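Local coordinates for pentacotripeptide-repeat region of PRORP domain-containing protein (Brachypodium distachyon, PDB 4ME2), which probably binds specific sequences of RNA, such as group II intron RNA in the chloroplast, through its pentatricopeptide helix-turn-helix repeats, at residues 119-124 / 144-149; 148-153 / 164-169. One frame throughout, in Å; residues are numbered along the deposited sequence.

Contact 1: 119-124 / 144-149; sequences ELYATF and EAFIEE
Tyr121 reaches from helix 118-126 to helix 133-151 and turns the edge of its ring to two residues there, Phe146 and Glu149. With Phe146 it makes an offset edge-to-face pair: the Tyr121 edge is turned toward the Phe146 face, with centroids 5.4 Å apart and planes inclined at 69°. The closest touch, CE2 of Tyr121 to CD1 of Phe146, is 3.5 Å, and the same CE2 comes within 3.6 Å of CB of Phe146, where ring and backbone join. The CB of Phe146 faces Tyr121, and with CG anti to the backbone N the ring runs on past the Tyr121 edge, which meets its near end, CG and CD1.

The two helices are consecutive in the chain and belong to an all-helical array of helix-turn-helix repeats, the pentatricopeptide repeat fold. Beyond the aromatic pair, Phe146 also touches Leu171 and Leu174 of helix 168-180, and Tyr121 touches Leu105 of helix 98-109.

At its far end Tyr121 turns polar, and tyrosine suits this place because it joins an aromatic edge for packing to a hydroxyl that can serve a carboxylate. Its OH donates a very short hydrogen bond, 2.5 Å, to OE2 of Glu149, whose side chain approaches from the opposite direction. OE2 lies near the ring plane, while the carboxylate is tilted 23° from that plane. Glu149 CG stands between backbone N and carbonyl carbon (chi1 74°), a crowded position, and the chain then runs extended, carrying the carboxylate out to the phenol. The Tyr121 hydroxyl is also hydrogen-bonded to the hydroxyl of Tyr114. The other oxygen of Glu149, OE1, forms a salt bridge with Arg109, whose positive charge would be expected to stabilise the carboxylate.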
loop_
_atom_site.group_PDB
_atom_site.type_symbol
_atom_site.label_atom_id
_atom_site.label_comp_id
_atom_site.label_asym_id
_atom_site.label_seq_id
_atom_site.Cartn_x
_atom_site.Cartn_y
_atom_site.Cartn_z
ATOM N N GLU A 119 -5.532 4.623 1.367
ATOM C CA GLU A 119 -5.605 5.562 0.254
ATOM C C GLU A 119 -4.221 6.118 -0.091
ATOM O O GLU A 119 -3.913 6.332 -1.266
ATOM C CB GLU A 119 -6.621 6.680 0.534
ATOM C CG GLU A 119 -6.913 7.557 -0.675
ATOM C CD GLU A 119 -8.217 8.324 -0.560
ATOM O OE1 GLU A 119 -8.900 8.207 0.481
ATOM O OE2 GLU A 119 -8.561 9.043 -1.519
ATOM N N LEU A 120 -3.387 6.334 0.923
ATOM C CA LEU A 120 -2.010 6.753 0.682
ATOM C C LEU A 120 -1.274 5.623 -0.031
ATOM O O LEU A 120 -0.558 5.848 -1.019
ATOM C CB LEU A 120 -1.300 7.102 1.990
ATOM C CG LEU A 120 0.180 7.480 1.850
ATOM C CD1 LEU A 120 0.370 8.628 0.862
ATOM C CD2 LEU A 120 0.772 7.826 3.208
ATOM N N TYR A 121 -1.466 4.404 0.457
ATOM C CA TYR A 121 -0.883 3.251 -0.224
ATOM C C TYR A 121 -1.363 3.163 -1.677
ATOM O O TYR A 121 -0.584 2.838 -2.575
ATOM C CB TYR A 121 -1.171 1.947 0.525
ATOM C CG TYR A 121 -0.544 1.854 1.904
ATOM C CD1 TYR A 121 0.599 2.593 2.243
ATOM C CD2 TYR A 121 -1.094 1.016 2.874
ATOM C CE1 TYR A 121 1.170 2.493 3.507
ATOM C CE2 TYR A 121 -0.528 0.908 4.138
ATOM C CZ TYR A 121 0.595 1.647 4.456
ATOM O OH TYR A 121 1.151 1.537 5.718
ATOM N N ALA A 122 -2.644 3.451 -1.906
ATOM C CA ALA A 122 -3.194 3.432 -3.258
ATOM C C ALA A 122 -2.443 4.397 -4.168
ATOM O O ALA A 122 -2.171 4.069 -5.322
ATOM C CB ALA A 122 -4.688 3.747 -3.249
ATOM N N THR A 123 -2.090 5.569 -3.641
ATOM C CA THR A 123 -1.330 6.559 -4.406
ATOM C C THR A 123 0.065 6.048 -4.800
ATOM O O THR A 123 0.511 6.254 -5.934
ATOM C CB THR A 123 -1.268 7.909 -3.668
ATOM O OG1 THR A 123 -2.594 8.454 -3.607
ATOM C CG2 THR A 123 -0.366 8.893 -4.408
ATOM N N PHE A 124 0.740 5.360 -3.882
ATOM C CA PHE A 124 2.026 4.747 -4.212
ATOM C C PHE A 124 1.881 3.643 -5.255
ATOM O O PHE A 124 2.756 3.460 -6.095
ATOM C CB PHE A 124 2.731 4.238 -2.951
ATOM C CG PHE A 124 3.528 5.294 -2.249
ATOM C CD1 PHE A 124 4.871 5.480 -2.556
ATOM C CD2 PHE A 124 2.933 6.131 -1.306
ATOM C CE1 PHE A 124 5.615 6.464 -1.923
ATOM C CE2 PHE A 124 3.675 7.121 -0.669
ATOM C CZ PHE A 124 5.018 7.286 -0.982
ATOM N N GLU A 144 1.938 -6.623 1.698
ATOM C CA GLU A 144 2.211 -7.519 2.822
ATOM C C GLU A 144 2.430 -6.739 4.117
ATOM O O GLU A 144 1.952 -7.155 5.170
ATOM C CB GLU A 144 3.410 -8.424 2.537
ATOM C CG GLU A 144 3.167 -9.421 1.418
ATOM C CD GLU A 144 1.986 -10.330 1.682
ATOM O OE1 GLU A 144 1.958 -10.983 2.748
ATOM O OE2 GLU A 144 1.086 -10.401 0.821
ATOM N N ALA A 145 3.129 -5.606 4.028
ATOM C CA ALA A 145 3.413 -4.771 5.198
ATOM C C ALA A 145 2.140 -4.148 5.767
ATOM O O ALA A 145 1.995 -4.031 6.982
ATOM C CB ALA A 145 4.447 -3.697 4.867
ATOM N N PHE A 146 1.226 -3.765 4.882
ATOM C CA PHE A 146 -0.057 -3.209 5.283
ATOM C C PHE A 146 -0.869 -4.264 6.025
ATOM O O PHE A 146 -1.400 -4.000 7.099
ATOM C CB PHE A 146 -0.813 -2.700 4.052
ATOM C CG PHE A 146 -2.262 -2.369 4.306
ATOM C CD1 PHE A 146 -2.637 -1.539 5.363
ATOM C CD2 PHE A 146 -3.252 -2.859 3.463
ATOM C CE1 PHE A 146 -3.972 -1.224 5.583
ATOM C CE2 PHE A 146 -4.590 -2.544 3.671
ATOM C CZ PHE A 146 -4.949 -1.728 4.735
ATOM N N ILE A 147 -0.950 -5.463 5.457
ATOM C CA ILE A 147 -1.735 -6.528 6.081
ATOM C C ILE A 147 -1.160 -6.863 7.457
ATOM O O ILE A 147 -1.905 -6.984 8.433
ATOM C CB ILE A 147 -1.850 -7.773 5.173
ATOM C CG1 ILE A 147 -2.659 -7.423 3.921
ATOM C CG2 ILE A 147 -2.514 -8.931 5.912
ATOM C CD1 ILE A 147 -2.625 -8.478 2.834
ATOM N N GLU A 148 0.165 -6.973 7.526
ATOM C CA GLU A 148 0.852 -7.273 8.783
ATOM C C GLU A 148 0.643 -6.177 9.829
ATOM O O GLU A 148 0.300 -6.474 10.978
ATOM C CB GLU A 148 2.344 -7.533 8.556
ATOM C CG GLU A 148 3.155 -7.583 9.849
ATOM C CD GLU A 148 4.358 -8.512 9.784
ATOM O OE1 GLU A 148 4.634 -9.079 8.705
ATOM O OE2 GLU A 148 5.027 -8.685 10.830
ATOM N N GLU A 149 0.835 -4.916 9.444
ATOM C CA GLU A 149 0.683 -3.832 10.414
ATOM C C GLU A 149 -0.732 -3.768 10.997
ATOM O O GLU A 149 -0.918 -3.335 12.129
ATOM C CB GLU A 149 1.120 -2.474 9.844
ATOM C CG GLU A 149 0.157 -1.850 8.848
ATOM C CD GLU A 149 0.766 -0.711 8.047
ATOM O OE1 GLU A 149 1.919 -0.320 8.315
ATOM O OE2 GLU A 149 0.076 -0.198 7.147
#

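Contact 2: 148-153 / 164-169; sequences EEKERG and VGEDVY
Lys150 and Glu166 meet between the end of helix 133-151 and the loop leading into helix 168-180, and they carry the whole contact. Their main bond is a salt bridge: NZ of Lys150 donates at 2.7 Å to OE1 of Glu166, which accepts through its syn lone pair, on the side of the other carboxylate oxygen. The CE methylene of Lys150 comes along with this bond, 3.2 Å from OE1 of Glu166. Lysine suits the distance because its four-carbon chain, though bent at chi2 and chi3, helps span the 10.1 Å between the CA atoms of Lys150 and Glu166. Glu166, bent at chi2 (68°), swings its carboxylate round to meet the ammonium group.

A water adds a second link. It accepts from NZ of Lys150 at 2.8 Å and donates to OE2 of Glu166 at 2.9 Å, so both carboxylate oxygens are tied to the same ammonium, one directly and one through water. With an alanine in place of Glu166, the Lys150 ammonium would probably lose its carboxylate partner here and the water its acceptor at OE2.

As for packing, the lysine chain also touches Trp163.

Other charged groups act locally. Glu148 OE2 lies 2.9 Å from NE of Arg152, well out of the guanidinium plane, so charge alone joins them. Asp167 stands at the N-cap of helix 168-180, a place suited to its short carboxylate, and its OD1 accepts from the backbone N of Lys170, just beyond the segment.

With both residues partly exposed at the surface and a water completing the link, the loop is tied to the helix end by charge and hydrogen bonding far more than by buried apolar surface.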
loop_
_atom_site.group_PDB
_atom_site.type_symbol
_atom_site.label_atom_id
_atom_site.label_comp_id
_atom_site.label_asym_id
_atom_site.label_seq_id
_atom_site.Cartn_x
_atom_site.Cartn_y
_atom_site.Cartn_z
ATOM N N GLU A 148 0.165 -6.973 7.526
ATOM C CA GLU A 148 0.852 -7.273 8.783
ATOM C C GLU A 148 0.643 -6.177 9.829
ATOM O O GLU A 148 0.300 -6.474 10.978
ATOM C CB GLU A 148 2.344 -7.533 8.556
ATOM C CG GLU A 148 3.155 -7.583 9.849
ATOM C CD GLU A 148 4.358 -8.512 9.784
ATOM O OE1 GLU A 148 4.634 -9.079 8.705
ATOM O OE2 GLU A 148 5.027 -8.685 10.830
ATOM N N GLU A 149 0.835 -4.916 9.444
ATOM C CA GLU A 149 0.683 -3.832 10.414
ATOM C C GLU A 149 -0.732 -3.768 10.997
ATOM O O GLU A 149 -0.918 -3.335 12.129
ATOM C CB GLU A 149 1.120 -2.474 9.844
ATOM C CG GLU A 149 0.157 -1.850 8.848
ATOM C CD GLU A 149 0.766 -0.711 8.047
ATOM O OE1 GLU A 149 1.919 -0.320 8.315
ATOM O OE2 GLU A 149 0.076 -0.198 7.147
ATOM N N LYS A 150 -1.724 -4.218 10.234
ATOM C CA LYS A 150 -3.094 -4.265 10.731
ATOM C C LYS A 150 -3.298 -5.465 11.645
ATOM O O LYS A 150 -3.778 -5.324 12.767
ATOM C CB LYS A 150 -4.089 -4.325 9.571
ATOM C CG LYS A 150 -4.014 -3.147 8.617
ATOM C CD LYS A 150 -4.602 -1.881 9.218
ATOM C CE LYS A 150 -6.107 -2.011 9.397
ATOM N NZ LYS A 150 -6.722 -0.717 9.800
ATOM N N GLU A 151 -2.918 -6.643 11.164
ATOM C CA GLU A 151 -3.229 -7.888 11.865
ATOM C C GLU A 151 -2.398 -8.102 13.125
ATOM O O GLU A 151 -2.881 -8.679 14.100
ATOM C CB GLU A 151 -3.109 -9.079 10.916
ATOM C CG GLU A 151 -4.106 -9.023 9.773
ATOM C CD GLU A 151 -4.129 -10.287 8.940
ATOM O OE1 GLU A 151 -5.142 -10.507 8.243
ATOM O OE2 GLU A 151 -3.146 -11.056 8.979
ATOM N N ARG A 152 -1.159 -7.625 13.112
ATOM C CA ARG A 152 -0.288 -7.727 14.279
ATOM C C ARG A 152 -0.283 -6.430 15.099
ATOM O O ARG A 152 0.499 -6.288 16.042
ATOM C CB ARG A 152 1.133 -8.112 13.852
ATOM C CG ARG A 152 1.216 -9.371 13.000
ATOM C CD ARG A 152 2.652 -9.659 12.583
ATOM N NE ARG A 152 3.621 -8.927 13.404
ATOM C CZ ARG A 152 4.491 -9.487 14.241
ATOM N NH1 ARG A 152 4.546 -10.806 14.373
ATOM N NH2 ARG A 152 5.319 -8.724 14.943
ATOM N N GLY A 153 -1.162 -5.494 14.738
ATOM C CA GLY A 153 -1.298 -4.220 15.445
ATOM C C GLY A 153 -2.056 -4.378 16.749
ATOM O O GLY A 153 -2.460 -5.486 17.102
ATOM N N VAL A 164 -13.097 -5.293 10.592
ATOM C CA VAL A 164 -14.539 -5.005 10.595
ATOM C C VAL A 164 -14.884 -3.508 10.547
ATOM O O VAL A 164 -15.910 -3.122 9.981
ATOM C CB VAL A 164 -15.252 -5.710 11.773
ATOM C CG1 VAL A 164 -16.686 -5.224 11.935
ATOM C CG2 VAL A 164 -15.235 -7.215 11.560
ATOM N N GLY A 165 -14.022 -2.674 11.124
ATOM C CA GLY A 165 -14.238 -1.229 11.128
ATOM C C GLY A 165 -13.492 -0.464 10.048
ATOM O O GLY A 165 -13.455 0.770 10.070
ATOM N N GLU A 166 -12.904 -1.187 9.096
ATOM C CA GLU A 166 -12.102 -0.577 8.029
ATOM C C GLU A 166 -12.909 0.312 7.087
ATOM O O GLU A 166 -14.037 -0.025 6.724
ATOM C CB GLU A 166 -11.393 -1.663 7.213
ATOM C CG GLU A 166 -10.315 -1.133 6.283
ATOM C CD GLU A 166 -9.122 -0.569 7.035
ATOM O OE1 GLU A 166 -8.880 -0.996 8.184
ATOM O OE2 GLU A 166 -8.428 0.304 6.477
ATOM N N ASP A 167 -12.318 1.439 6.686
ATOM C CA ASP A 167 -12.926 2.327 5.696
ATOM C C ASP A 167 -12.959 1.647 4.324
ATOM O O ASP A 167 -11.967 1.650 3.583
ATOM C CB ASP A 167 -12.192 3.673 5.635
ATOM C CG ASP A 167 -12.842 4.662 4.671
ATOM O OD1 ASP A 167 -13.444 4.235 3.664
ATOM O OD2 ASP A 167 -12.746 5.882 4.913
ATOM N N VAL A 168 -14.115 1.076 3.997
ATOM C CA VAL A 168 -14.300 0.303 2.769
ATOM C C VAL A 168 -13.962 1.104 1.514
ATOM O O VAL A 168 -13.389 0.562 0.568
ATOM C CB VAL A 168 -15.729 -0.275 2.674
ATOM C CG1 VAL A 168 -16.013 -0.814 1.278
ATOM C CG2 VAL A 168 -15.925 -1.365 3.720
ATOM N N TYR A 169 -14.307 2.388 1.508
ATOM C CA TYR A 169 -14.017 3.237 0.356
ATOM C C TYR A 169 -12.513 3.316 0.091
ATOM O O TYR A 169 -12.063 3.129 -1.040
ATOM C CB TYR A 169 -14.610 4.639 0.541
ATOM C CG TYR A 169 -14.181 5.621 -0.520
ATOM C CD1 TYR A 169 -14.842 5.690 -1.748
ATOM C CD2 TYR A 169 -13.110 6.485 -0.298
ATOM C CE1 TYR A 169 -14.444 6.587 -2.724
ATOM C CE2 TYR A 169 -12.708 7.386 -1.268
ATOM C CZ TYR A 169 -13.378 7.435 -2.475
ATOM O OH TYR A 169 -12.978 8.329 -3.438
HETATM O O HOH W 1 -5.941 1.004 7.790
#

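In the fold
Helix 133-151 serves both contacts in succession: contact 1 uses residues 144-149, contact 2 uses 148-153, and Glu148 and Glu149 belong to both. Their centres lie 10 Å apart. Contact 1 is buried, its centre about 2 Å from the centre of the chain, whereas contact 2 is a surface link whose centre is about 12 Å from the centre of the chain. One helix thus packs against helix 118-126 in the interior and, at its end, meets the loop before helix 168-180. The first and last segments also touch directly, OE1 of Glu119 lying 4.3 Å from CE2 of Tyr169. Trp163 connects the sites further, meeting Phe146 edge-to-face and touching Lys150.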